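Acetyl xylan esterase (Metagenome, PDB 6XYC) probably hydrolyses acetyl and feruloyl esters of xylan, as a bifunctional alpha/beta-hydrolase esterase from the gut microbiota. Local coordinates at residues Gly123-Leu126 / Ser127-Gly131; Pro171-Met174 / Ala175-Ser178; Pro183-Ala186 / Ser187-Glu190; Asp204-Lys207 / Leu208-Ile212; Leu241-Val244 / Tyr245-Gly249. One frame throughout, in Å; residues are numbered along the deposited sequence.

Contact 1: Gly123-Leu126 / Ser127-Gly131; sequences GGHL and SAFAG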
loop_
_atom_site.group_PDB
_atom_site.type_symbol
_atom_site.label_atom_id
_atom_site.label_comp_id
_atom_site.label_asym_id
_atom_site.label_seq_id
_atom_site.Cartn_x
_atom_site.Cartn_y
_atom_site.Cartn_z
ATOM N N GLY A 123 0.927 2.194 -5.056
ATOM C CA GLY A 123 1.250 1.486 -3.827
ATOM C C GLY A 123 0.530 2.050 -2.618
ATOM O O GLY A 123 0.226 1.318 -1.672
ATOM N N GLY A 124 0.260 3.355 -2.621
ATOM C CA GLY A 124 -0.596 3.929 -1.597
ATOM C C GLY A 124 -2.034 3.480 -1.734
ATOM O O GLY A 124 -2.731 3.297 -0.731
ATOM N N HIS A 125 -2.495 3.297 -2.973
ATOM C CA HIS A 125 -3.813 2.721 -3.222
ATOM C C HIS A 125 -3.920 1.318 -2.635
ATOM O O HIS A 125 -4.893 0.993 -1.944
ATOM C CB HIS A 125 -4.069 2.707 -4.729
ATOM C CG HIS A 125 -5.140 1.758 -5.165
ATOM N ND1 HIS A 125 -4.882 0.447 -5.502
ATOM C CD2 HIS A 125 -6.467 1.944 -5.353
ATOM C CE1 HIS A 125 -6.010 -0.140 -5.864
ATOM N NE2 HIS A 125 -6.987 0.746 -5.778
ATOM N N LEU A 126 -2.917 0.471 -2.893
ATOM C CA LEU A 126 -2.955 -0.891 -2.373
ATOM C C LEU A 126 -2.845 -0.907 -0.854
ATOM O O LEU A 126 -3.504 -1.711 -0.186
ATOM C CB LEU A 126 -1.836 -1.714 -3.018
ATOM C CG LEU A 126 -2.025 -1.931 -4.522
ATOM C CD1 LEU A 126 -0.808 -2.510 -5.189
ATOM C CD2 LEU A 126 -3.260 -2.818 -4.771
ATOM N N SER A 127 -2.025 -0.020 -0.289
ATOM C CA SER A 127 -1.913 0.077 1.163
ATOM C C SER A 127 -3.245 0.485 1.783
ATOM O O SER A 127 -3.710 -0.127 2.751
ATOM C CB SER A 127 -0.816 1.082 1.532
ATOM O OG SER A 127 0.454 0.602 1.137
ATOM N N ALA A 128 -3.878 1.524 1.235
ATOM C CA ALA A 128 -5.189 1.932 1.728
ATOM C C ALA A 128 -6.211 0.820 1.544
ATOM O O ALA A 128 -7.085 0.623 2.400
ATOM C CB ALA A 128 -5.650 3.204 1.017
ATOM N N PHE A 129 -6.123 0.078 0.436
ATOM C CA PHE A 129 -7.104 -0.978 0.213
ATOM C C PHE A 129 -6.948 -2.103 1.230
ATOM O O PHE A 129 -7.946 -2.671 1.685
ATOM C CB PHE A 129 -6.997 -1.531 -1.205
ATOM C CG PHE A 129 -8.326 -1.908 -1.795
ATOM C CD1 PHE A 129 -9.036 -2.987 -1.290
ATOM C CD2 PHE A 129 -8.875 -1.170 -2.826
ATOM C CE1 PHE A 129 -10.262 -3.333 -1.819
ATOM C CE2 PHE A 129 -10.104 -1.512 -3.365
ATOM C CZ PHE A 129 -10.799 -2.596 -2.855
ATOM N N ALA A 130 -5.708 -2.446 1.595
ATOM C CA ALA A 130 -5.505 -3.407 2.674
ATOM C C ALA A 130 -6.090 -2.885 3.980
ATOM O O ALA A 130 -6.728 -3.633 4.732
ATOM C CB ALA A 130 -4.012 -3.710 2.838
ATOM N N GLY A 131 -5.903 -1.595 4.252
ATOM C CA GLY A 131 -6.349 -0.984 5.489
ATOM C C GLY A 131 -7.845 -0.821 5.613
ATOM O O GLY A 131 -8.323 -0.554 6.723
#
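S127 reaches back one helical turn to G123 and holds its carbonyl twice. The backbone N of S127 donates to G123 O at 3.0 Å, and S127 OG donates to the same oxygen at 2.9 Å; the two donors arrive from opposite faces of the carbonyl plane. The hydroxyl can fold back this way because OG stands anti to the carbonyl carbon and beside its own N (chi1 -66°), which satisfies a buried serine within its own helix. Three further i to i+4 backbone bonds follow: A128 N to G124 O, F129 N to H125 O, the shortest of the set at 2.8 Å, and A130 N to L126 O.

The aromatic pair is H125 with F129, one turn apart on the same side of the helix. The two side chains lie side by side and point the same way; the rings meet obliquely, centroids 5.8 Å apart and planes at 57°, and H125 NE2 comes within 4.0 Å of F129 CD2. The polar end of the imidazole is engaged elsewhere, through a hydrogen bond from NE2 to I209 O.

All of this belongs to helix 122-131, which starts at the probable nucleophile elbow, a GxSxG turn that includes G123. W87 meets the F129 ring edge-to-face and also borders H125, while W50 meets the H125 ring. On other sides, L126 packs on V94 of helix 89-103, and both L126 and S127 touch I45 of strand 39-45, setting the helix against the central sheet.

Contact 2: Pro171-Met174 / Ala175-Ser178; sequences PVDM and AHMS. With AES (4-(2-aminoethyl)benzenesulfonyl fluoride), chain B.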
loop_
_atom_site.group_PDB
_atom_site.type_symbol
_atom_site.label_atom_id
_atom_site.label_comp_id
_atom_site.label_asym_id
_atom_site.label_seq_id
_atom_site.Cartn_x
_atom_site.Cartn_y
_atom_site.Cartn_z
ATOM N N PRO A 171 -4.100 7.079 -5.644
ATOM C CA PRO A 171 -5.399 7.177 -6.310
ATOM C C PRO A 171 -6.392 6.230 -5.638
ATOM O O PRO A 171 -6.243 5.004 -5.723
ATOM C CB PRO A 171 -5.098 6.768 -7.750
ATOM C CG PRO A 171 -3.980 5.794 -7.624
ATOM C CD PRO A 171 -3.147 6.257 -6.439
ATOM N N VAL A 172 -7.399 6.789 -4.981
ATOM C CA VAL A 172 -8.239 5.985 -4.098
ATOM C C VAL A 172 -9.725 6.150 -4.399
ATOM O O VAL A 172 -10.569 5.480 -3.792
ATOM C CB VAL A 172 -7.968 6.346 -2.626
ATOM C CG1 VAL A 172 -6.536 6.030 -2.232
ATOM C CG2 VAL A 172 -8.276 7.837 -2.366
ATOM N N ASP A 173 -10.058 7.045 -5.336
ATOM C CA ASP A 173 -11.432 7.443 -5.615
ATOM C C ASP A 173 -11.555 7.589 -7.138
ATOM O O ASP A 173 -11.620 8.683 -7.695
ATOM C CB ASP A 173 -11.783 8.743 -4.878
ATOM C CG ASP A 173 -13.222 9.172 -5.070
ATOM O OD1 ASP A 173 -14.070 8.335 -5.438
ATOM O OD2 ASP A 173 -13.516 10.364 -4.845
ATOM N N MET A 174 -11.573 6.454 -7.838
ATOM C CA MET A 174 -11.501 6.488 -9.289
ATOM C C MET A 174 -12.797 6.957 -9.934
ATOM O O MET A 174 -12.795 7.260 -11.137
ATOM C CB MET A 174 -11.113 5.109 -9.827
ATOM C CG MET A 174 -9.634 4.980 -10.137
ATOM S SD MET A 174 -8.547 5.317 -8.735
ATOM C CE MET A 174 -8.744 3.816 -7.774
ATOM N N ALA A 175 -13.891 7.059 -9.171
ATOM C CA ALA A 175 -15.096 7.709 -9.683
ATOM C C ALA A 175 -14.867 9.194 -9.933
ATOM O O ALA A 175 -15.620 9.810 -10.693
ATOM C CB ALA A 175 -16.254 7.518 -8.704
ATOM N N HIS A 176 -13.835 9.775 -9.326
ATOM C CA HIS A 176 -13.616 11.214 -9.368
ATOM C C HIS A 176 -12.170 11.534 -9.710
ATOM O O HIS A 176 -11.544 12.397 -9.092
ATOM C CB HIS A 176 -13.988 11.861 -8.036
ATOM C CG HIS A 176 -15.370 11.527 -7.572
ATOM N ND1 HIS A 176 -15.629 10.997 -6.327
ATOM C CD2 HIS A 176 -16.570 11.646 -8.190
ATOM C CE1 HIS A 176 -16.930 10.800 -6.198
ATOM N NE2 HIS A 176 -17.524 11.189 -7.313
ATOM N N MET A 177 -11.626 10.852 -10.715
ATOM C CA MET A 177 -10.239 11.043 -11.116
ATOM C C MET A 177 -10.088 12.102 -12.198
ATOM O O MET A 177 -9.168 12.925 -12.135
ATOM C CB MET A 177 -9.648 9.718 -11.609
ATOM C CG MET A 177 -8.140 9.758 -11.807
ATOM S SD MET A 177 -7.262 10.154 -10.280
ATOM C CE MET A 177 -7.388 8.594 -9.411
ATOM N N SER A 178 -10.982 12.101 -13.184
ATOM C CA SER A 178 -10.896 13.029 -14.307
ATOM C C SER A 178 -11.488 14.372 -13.888
ATOM O O SER A 178 -12.653 14.446 -13.488
ATOM C CB SER A 178 -11.624 12.465 -15.527
ATOM O OG SER A 178 -11.734 13.428 -16.558
HETATM C C3 AES B . -1.219 7.476 -12.545
HETATM C C2 AES B . -0.245 7.336 -11.602
HETATM C C1 AES B . -0.462 6.518 -10.535
HETATM S S AES B . 0.839 6.356 -9.399
HETATM O O1S AES B . 1.263 4.934 -9.312
HETATM O O2S AES B . 2.043 6.955 -9.968
HETATM C C6 AES B . -1.625 5.836 -10.375
HETATM C C5 AES B . -2.612 5.978 -11.328
HETATM C C4 AES B . -2.403 6.795 -12.415
HETATM C C7 AES B . -3.518 6.979 -13.498
HETATM C C8 AES B . -4.833 7.464 -12.837
HETATM N N8 AES B . -5.675 7.943 -13.882
HETATM O O HOH W 1 -14.438 5.956 -6.527
#
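The H176 imidazole meets D173 at its edge and carries the methyl of A175 on one face, with A175 CB 4.0 Å above the ring centre. H176 ND1 donates to D173 OD2 at 2.7 Å, and the oxygen lies almost in the ring plane. Carboxylate and ring are turned 80° against each other, and the N-H reaches OD2 on its syn side, somewhat out of the carboxylate plane. CG of D173 is anti to the backbone N (chi1 -177°), and this swings the carboxylate out to the H176 ring edge. A second bond, H176 N to D173 O at 3.0 Å, ties the backbone of the same two residues. The other carboxylate oxygen, D173 OD1, accepts from a water at 2.6 Å, and that water in turn accepts from A175 N. N240 also donates to OD2, so both oxygens are engaged. Were D173 replaced by an alanine, H176 ND1, N240 and the bridging water would probably all lose their acceptor, and the imidazole would be freer to turn.

The remaining contacts are apolar. In the conformer given here, one of two modelled, M177 CE lies near P171 CB and M174 SD, so the closeness is doubtful. P171 CG lies 3.6 Å from C6 of the bound sulfonyl inhibitor. The loop after strand 164-168 thus turns a polar, His-carboxylate side away from the inhibitor and a proline-methionine side into the pocket wall, beside the probable catalytic triad of this alpha/beta hydrolase.

Contact 3: Pro183-Ala186 / Ser187-Glu190; sequences PNDA and STPE. With AES (4-(2-aminoethyl)benzenesulfonyl fluoride), chain B.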
loop_
_atom_site.group_PDB
_atom_site.type_symbol
_atom_site.label_atom_id
_atom_site.label_comp_id
_atom_site.label_asym_id
_atom_site.label_seq_id
_atom_site.Cartn_x
_atom_site.Cartn_y
_atom_site.Cartn_z
ATOM N N PRO A 183 -15.099 9.546 -13.803
ATOM C CA PRO A 183 -14.137 8.479 -14.117
ATOM C C PRO A 183 -13.371 8.785 -15.399
ATOM O O PRO A 183 -13.830 9.528 -16.273
ATOM C CB PRO A 183 -15.011 7.224 -14.273
ATOM C CG PRO A 183 -16.405 7.616 -13.755
ATOM C CD PRO A 183 -16.492 9.104 -13.993
ATOM N N ASN A 184 -12.167 8.213 -15.489
ATOM C CA ASN A 184 -11.335 8.350 -16.669
ATOM C C ASN A 184 -11.844 7.442 -17.788
ATOM O O ASN A 184 -12.730 6.610 -17.594
ATOM C CB ASN A 184 -9.878 8.016 -16.343
ATOM C CG ASN A 184 -9.083 9.223 -15.894
ATOM O OD1 ASN A 184 -9.209 10.313 -16.456
ATOM N ND2 ASN A 184 -8.245 9.033 -14.885
ATOM N N ASP A 185 -11.261 7.606 -18.978
ATOM C CA ASP A 185 -11.675 6.827 -20.134
ATOM C C ASP A 185 -10.833 5.550 -20.227
ATOM O O ASP A 185 -10.026 5.240 -19.345
ATOM C CB ASP A 185 -11.616 7.684 -21.402
ATOM C CG ASP A 185 -10.199 8.043 -21.831
ATOM O OD1 ASP A 185 -9.227 7.429 -21.340
ATOM O OD2 ASP A 185 -10.050 8.956 -22.673
ATOM N N ALA A 186 -11.020 4.784 -21.305
ATOM C CA ALA A 186 -10.406 3.466 -21.429
ATOM C C ALA A 186 -8.908 3.527 -21.686
ATOM O O ALA A 186 -8.255 2.477 -21.721
ATOM C CB ALA A 186 -11.096 2.681 -22.548
ATOM N N SER A 187 -8.355 4.717 -21.845
ATOM C CA SER A 187 -6.947 4.915 -22.149
ATOM C C SER A 187 -6.046 4.861 -20.926
ATOM O O SER A 187 -4.820 4.844 -21.082
ATOM C CB SER A 187 -6.771 6.294 -22.797
ATOM O OG SER A 187 -7.108 7.308 -21.868
ATOM N N THR A 188 -6.606 4.837 -19.734
ATOM C CA THR A 188 -5.877 5.189 -18.529
ATOM C C THR A 188 -5.461 3.954 -17.748
ATOM O O THR A 188 -5.909 2.836 -18.021
ATOM C CB THR A 188 -6.740 6.100 -17.655
ATOM O OG1 THR A 188 -7.960 5.437 -17.314
ATOM C CG2 THR A 188 -7.057 7.397 -18.387
ATOM N N PRO A 189 -4.586 4.124 -16.749
ATOM C CA PRO A 189 -4.106 2.950 -15.996
ATOM C C PRO A 189 -5.198 2.189 -15.258
ATOM O O PRO A 189 -5.133 0.955 -15.186
ATOM C CB PRO A 189 -3.078 3.559 -15.029
ATOM C CG PRO A 189 -2.548 4.783 -15.782
ATOM C CD PRO A 189 -3.788 5.336 -16.469
ATOM N N GLU A 190 -6.192 2.879 -14.692
ATOM C CA GLU A 190 -7.261 2.161 -14.007
ATOM C C GLU A 190 -8.103 1.353 -14.983
ATOM O O GLU A 190 -8.657 0.314 -14.603
ATOM C CB GLU A 190 -8.151 3.122 -13.218
ATOM C CG GLU A 190 -8.739 4.245 -14.035
ATOM C CD GLU A 190 -7.983 5.537 -13.842
ATOM O OE1 GLU A 190 -8.594 6.547 -13.433
ATOM O OE2 GLU A 190 -6.762 5.550 -14.098
HETATM C C3 AES B . -1.219 7.476 -12.545
HETATM C C2 AES B . -0.245 7.336 -11.602
HETATM C C1 AES B . -0.462 6.518 -10.535
HETATM S S AES B . 0.839 6.356 -9.399
HETATM O O1S AES B . 1.263 4.934 -9.312
HETATM O O2S AES B . 2.043 6.955 -9.968
HETATM C C6 AES B . -1.625 5.836 -10.375
HETATM C C5 AES B . -2.612 5.978 -11.328
HETATM C C4 AES B . -2.403 6.795 -12.415
HETATM C C7 AES B . -3.518 6.979 -13.498
HETATM C C8 AES B . -4.833 7.464 -12.837
HETATM N N8 AES B . -5.675 7.943 -13.882
HETATM O O HOH W 2 -11.320 6.560 -13.337
#
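N184 and E190 form the close-knit side of the contact, next to the bound inhibitor. N184 ND2 donates to E190 OE1 at 2.9 Å, with the oxygen near the amide plane; seen from the acceptor, the nitrogen stands above the carboxylate plane, and the two flat groups are 67° apart. OE1 also accepts from a water at 2.7 Å, which bridges to N184 N, so backbone and side chain of N184 are both tied to one oxygen. The other, E190 OE2, accepts from the inhibitor amine N8 at 2.6 Å, probably a charge-assisted bond. M177 packs against both side chains, and P189 CG touches the inhibitor linker at C7, 3.3 Å away.

T188 joins this part to the outer side. Its hydroxyl OG1, placed between backbone N and carbonyl carbon (chi1 59°), donates to D185 O at 2.9 Å, nearly along the C=O axis, while CG2 rests 3.5 Å from N184 CB. The backbone N of T188 adds a weak bond to D185 O.

The solvent side is looser: A186 and S187 are exposed, and the placement of the D185 carboxylate beside S187 is doubtful. D185 to T188 make a type I beta turn, and T188 is the N-cap residue of helix 189-193, whose first turn supplies E190 as the carboxylate end of the inhibitor pocket.

Contact 4: Asp204-Lys207 / Leu208-Ile212; sequences DWVK and LISPI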
loop_
_atom_site.group_PDB
_atom_site.type_symbol
_atom_site.label_atom_id
_atom_site.label_comp_id
_atom_site.label_asym_id
_atom_site.label_seq_id
_atom_site.Cartn_x
_atom_site.Cartn_y
_atom_site.Cartn_z
ATOM N N ASP A 204 -19.521 -0.550 -11.281
ATOM C CA ASP A 204 -19.236 -1.609 -10.316
ATOM C C ASP A 204 -17.738 -1.860 -10.200
ATOM O O ASP A 204 -17.212 -1.992 -9.092
ATOM C CB ASP A 204 -19.973 -2.885 -10.716
ATOM C CG ASP A 204 -21.480 -2.736 -10.617
ATOM O OD1 ASP A 204 -21.950 -2.104 -9.650
ATOM O OD2 ASP A 204 -22.184 -3.255 -11.505
ATOM N N TRP A 205 -17.031 -1.919 -11.328
ATOM C CA TRP A 205 -15.580 -2.067 -11.288
ATOM C C TRP A 205 -14.936 -0.876 -10.591
ATOM O O TRP A 205 -14.057 -1.040 -9.737
ATOM C CB TRP A 205 -15.029 -2.227 -12.706
ATOM C CG TRP A 205 -15.123 -3.631 -13.225
ATOM C CD1 TRP A 205 -16.010 -4.108 -14.146
ATOM C CD2 TRP A 205 -14.300 -4.743 -12.848
ATOM N NE1 TRP A 205 -15.789 -5.445 -14.367
ATOM C CE2 TRP A 205 -14.747 -5.859 -13.580
ATOM C CE3 TRP A 205 -13.230 -4.903 -11.962
ATOM C CZ2 TRP A 205 -14.161 -7.114 -13.460
ATOM C CZ3 TRP A 205 -12.651 -6.153 -11.839
ATOM C CH2 TRP A 205 -13.118 -7.242 -12.587
ATOM N N VAL A 206 -15.377 0.337 -10.932
ATOM C CA VAL A 206 -14.777 1.530 -10.343
ATOM C C VAL A 206 -14.975 1.534 -8.834
ATOM O O VAL A 206 -14.080 1.926 -8.078
ATOM C CB VAL A 206 -15.350 2.803 -10.989
ATOM C CG1 VAL A 206 -14.906 4.042 -10.209
ATOM C CG2 VAL A 206 -14.916 2.909 -12.440
ATOM N N LYS A 207 -16.148 1.097 -8.370
ATOM C CA LYS A 207 -16.381 1.052 -6.931
ATOM C C LYS A 207 -15.441 0.059 -6.259
ATOM O O LYS A 207 -14.910 0.331 -5.175
ATOM C CB LYS A 207 -17.834 0.684 -6.622
ATOM C CG LYS A 207 -18.160 0.759 -5.131
ATOM C CD LYS A 207 -19.567 0.288 -4.799
ATOM C CE LYS A 207 -19.899 0.609 -3.341
ATOM N NZ LYS A 207 -21.127 -0.066 -2.856
ATOM N N LEU A 208 -15.217 -1.094 -6.893
ATOM C CA LEU A 208 -14.471 -2.179 -6.269
ATOM C C LEU A 208 -12.958 -2.017 -6.368
ATOM O O LEU A 208 -12.234 -2.791 -5.737
ATOM C CB LEU A 208 -14.874 -3.519 -6.881
ATOM C CG LEU A 208 -16.320 -3.953 -6.625
ATOM C CD1 LEU A 208 -16.623 -5.273 -7.280
ATOM C CD2 LEU A 208 -16.586 -4.014 -5.110
ATOM N N ILE A 209 -12.459 -1.055 -7.149
ATOM C CA ILE A 209 -11.040 -0.714 -7.111
ATOM C C ILE A 209 -10.770 0.526 -6.270
ATOM O O ILE A 209 -9.613 0.951 -6.162
ATOM C CB ILE A 209 -10.453 -0.515 -8.524
ATOM C CG1 ILE A 209 -11.123 0.657 -9.245
ATOM C CG2 ILE A 209 -10.572 -1.804 -9.333
ATOM C CD1 ILE A 209 -10.417 1.083 -10.505
ATOM N N SER A 210 -11.803 1.128 -5.682
ATOM C CA SER A 210 -11.651 2.400 -4.985
ATOM C C SER A 210 -11.847 2.192 -3.490
ATOM O O SER A 210 -12.993 2.081 -3.020
ATOM C CB SER A 210 -12.645 3.432 -5.526
ATOM O OG SER A 210 -12.444 3.645 -6.912
ATOM N N PRO A 211 -10.770 2.147 -2.698
ATOM C CA PRO A 211 -10.923 1.832 -1.263
ATOM C C PRO A 211 -11.697 2.887 -0.486
ATOM O O PRO A 211 -12.155 2.601 0.629
ATOM C CB PRO A 211 -9.473 1.719 -0.765
ATOM C CG PRO A 211 -8.671 2.558 -1.723
ATOM C CD PRO A 211 -9.378 2.474 -3.058
ATOM N N ILE A 212 -11.864 4.091 -1.038
ATOM C CA ILE A 212 -12.643 5.126 -0.374
ATOM C C ILE A 212 -14.050 4.634 -0.074
ATOM O O ILE A 212 -14.703 5.118 0.860
ATOM C CB ILE A 212 -12.662 6.403 -1.256
ATOM C CG1 ILE A 212 -13.139 7.610 -0.451
ATOM C CG2 ILE A 212 -13.529 6.186 -2.493
ATOM C CD1 ILE A 212 -12.911 8.931 -1.170
#
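S210 turns its side chain back toward the last turn of helix 203-208, where its hydroxyl meets the carbonyl of V206. OG lies anti to the carbonyl carbon of S210 and beside its N (chi1 -59°), which brings S210 OG to 2.6 Å from V206 O in a short bond tilted 21° from the carbonyl plane. The V206 side chain runs past the same hydroxyl, with CG1 of V206 4.1 Å from S210 OG. The serine oxygen has a second task outside the turn, accepting from M174 N; a buried hydroxyl is thereby used as both donor and acceptor. An alanine here is likely to cost V206 O and M174 N their shared hydroxyl partner and to weaken the link between the helix end and the loop that carries M174.

I209 packs its branches on backbone oxygens. Its CG1 sits between backbone N and carbonyl carbon (chi1 63°) and lies 3.4 Å from V206 O, while CG2 rests against W205 O. L208 CG lies 3.3 Å from D204 O, and the leucine side chain touches L144 and V146 of strand 144-147 and L139 of strand 138-141.

The backbone bonds weaken as the helix ends. L208 N bonds to D204 O at 3.1 Å and I209 N to W205 O only weakly; S210 N then closes on K207 O at 3.2 Å, three residues back and from above the carbonyl plane. This is a helix C-terminus unwinding into the loop before strand 222-227, with the L208 carbonyl held by W87.

Contact 5: Leu241-Val244 / Tyr245-Gly249; sequences LKNV and YDNAG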
loop_
_atom_site.group_PDB
_atom_site.type_symbol
_atom_site.label_atom_id
_atom_site.label_comp_id
_atom_site.label_asym_id
_atom_site.label_seq_id
_atom_site.Cartn_x
_atom_site.Cartn_y
_atom_site.Cartn_z
ATOM N N LEU A 241 -10.504 11.279 0.582
ATOM C CA LEU A 241 -10.303 10.170 1.507
ATOM C C LEU A 241 -10.397 10.637 2.955
ATOM O O LEU A 241 -11.022 9.971 3.786
ATOM C CB LEU A 241 -8.950 9.503 1.248
ATOM C CG LEU A 241 -8.694 8.188 1.988
ATOM C CD1 LEU A 241 -9.779 7.161 1.667
ATOM C CD2 LEU A 241 -7.324 7.627 1.639
ATOM N N LYS A 242 -9.772 11.773 3.274
ATOM C CA LYS A 242 -9.849 12.318 4.625
ATOM C C LYS A 242 -11.293 12.626 5.006
ATOM O O LYS A 242 -11.729 12.319 6.122
ATOM C CB LYS A 242 -8.982 13.577 4.724
ATOM C CG LYS A 242 -9.243 14.450 5.925
ATOM C CD LYS A 242 -8.721 13.824 7.197
ATOM C CE LYS A 242 -8.750 14.833 8.331
ATOM N NZ LYS A 242 -8.891 14.183 9.669
ATOM N N ASN A 243 -12.052 13.227 4.089
ATOM C CA ASN A 243 -13.452 13.527 4.371
ATOM C C ASN A 243 -14.235 12.260 4.689
ATOM O O ASN A 243 -15.079 12.255 5.591
ATOM C CB ASN A 243 -14.077 14.263 3.182
ATOM C CG ASN A 243 -15.560 14.531 3.370
ATOM O OD1 ASN A 243 -16.402 13.675 3.111
ATOM N ND2 ASN A 243 -15.881 15.740 3.808
ATOM N N VAL A 244 -13.963 11.175 3.963
ATOM C CA VAL A 244 -14.672 9.920 4.193
ATOM C C VAL A 244 -14.283 9.319 5.541
ATOM O O VAL A 244 -15.145 8.827 6.281
ATOM C CB VAL A 244 -14.407 8.947 3.026
ATOM C CG1 VAL A 244 -14.859 7.547 3.395
ATOM C CG2 VAL A 244 -15.096 9.447 1.752
ATOM N N TYR A 245 -12.993 9.345 5.888
ATOM C CA TYR A 245 -12.595 8.868 7.208
ATOM C C TYR A 245 -13.253 9.698 8.305
ATOM O O TYR A 245 -13.781 9.153 9.281
ATOM C CB TYR A 245 -11.073 8.899 7.349
ATOM C CG TYR A 245 -10.396 7.607 6.942
ATOM C CD1 TYR A 245 -10.218 7.297 5.604
ATOM C CD2 TYR A 245 -9.941 6.699 7.895
ATOM C CE1 TYR A 245 -9.601 6.128 5.216
ATOM C CE2 TYR A 245 -9.323 5.514 7.514
ATOM C CZ TYR A 245 -9.163 5.243 6.167
ATOM O OH TYR A 245 -8.552 4.081 5.762
ATOM N N ASP A 246 -13.235 11.024 8.153
ATOM C CA ASP A 246 -13.881 11.908 9.118
ATOM C C ASP A 246 -15.352 11.548 9.294
ATOM O O ASP A 246 -15.839 11.389 10.418
ATOM C CB ASP A 246 -13.733 13.363 8.669
ATOM C CG ASP A 246 -12.331 13.906 8.874
ATOM O OD1 ASP A 246 -12.077 15.061 8.470
ATOM O OD2 ASP A 246 -11.480 13.194 9.448
ATOM N N ASN A 247 -16.072 11.396 8.185
ATOM C CA ASN A 247 -17.512 11.178 8.253
ATOM C C ASN A 247 -17.864 9.760 8.679
ATOM O O ASN A 247 -18.981 9.530 9.155
ATOM C CB ASN A 247 -18.159 11.482 6.900
ATOM C CG ASN A 247 -18.456 12.957 6.714
ATOM O OD1 ASN A 247 -19.138 13.573 7.533
ATOM N ND2 ASN A 247 -17.949 13.532 5.633
ATOM N N ALA A 248 -16.946 8.805 8.523
ATOM C CA ALA A 248 -17.200 7.435 8.953
ATOM C C ALA A 248 -16.866 7.211 10.421
ATOM O O ALA A 248 -17.089 6.108 10.928
ATOM C CB ALA A 248 -16.400 6.450 8.093
ATOM N N GLY A 249 -16.356 8.225 11.113
ATOM C CA GLY A 249 -15.920 8.051 12.481
ATOM C C GLY A 249 -14.573 7.389 12.640
ATOM O O GLY A 249 -14.201 7.041 13.768
#
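Y245 opens the second segment with its ring alongside L241, the two side chains pointing the same way; CE1 of Y245 lies 3.7 Å from L241 CD1. The carbonyl L241 O sits at the ring edge, in plane, 3.3 Å from Y245 CD1, and also accepts the Y245 backbone N. Both side chains touch I222 of strand 222-227.

D246 follows with a salt bridge: K242 NZ meets the syn lone pair of D246 OD2 at 2.8 Å. The lysine bends at chi2 (73°) to curl over the helix surface toward the carboxylate, and its ammonium also donates to A252 O, tying the helix to strand 252-257. D246 N bonds to K242 O.

N247 comes next, on the exposed side. Its ND2 makes two weak bonds, to N243 OD1 at 3.0 Å and to N243 O at 3.1 Å, the amide planes being 63° apart, while its backbone N takes N243 O more firmly at 2.9 Å. A248 N returns to V244 O, with A248 CB 3.2 Å from that oxygen.

G249 leaves the helix with positive phi (79°), a conformation that favours glycine, and closes a Schellman motif at the C-terminus of helix 236-248, the connecting helix of a beta-alpha-beta unit.

How the contacts relate
The five contacts come in series along the chain, from 123-131 to 241-249, in one alpha/beta-hydrolase fold. Contact 1 is the most central, its centre about 4 Å from the chain centre, and touches contacts 2 and 4, whose centres lie about 14 and 12 Å from its own. Contacts 2 and 4 are about 9 Å apart centre to centre and touch. Contact 3, about 10 Å from contact 2 centre to centre, shares the inhibitor with it. Contact 5 lies some 26 Å from contact 3, centre to centre, on helix 236-248, yet touches contact 4 through I212 and V244. A chain of neighbours thus runs from pocket wall to sheet-covering helix, past the helix after the probable nucleophile elbow.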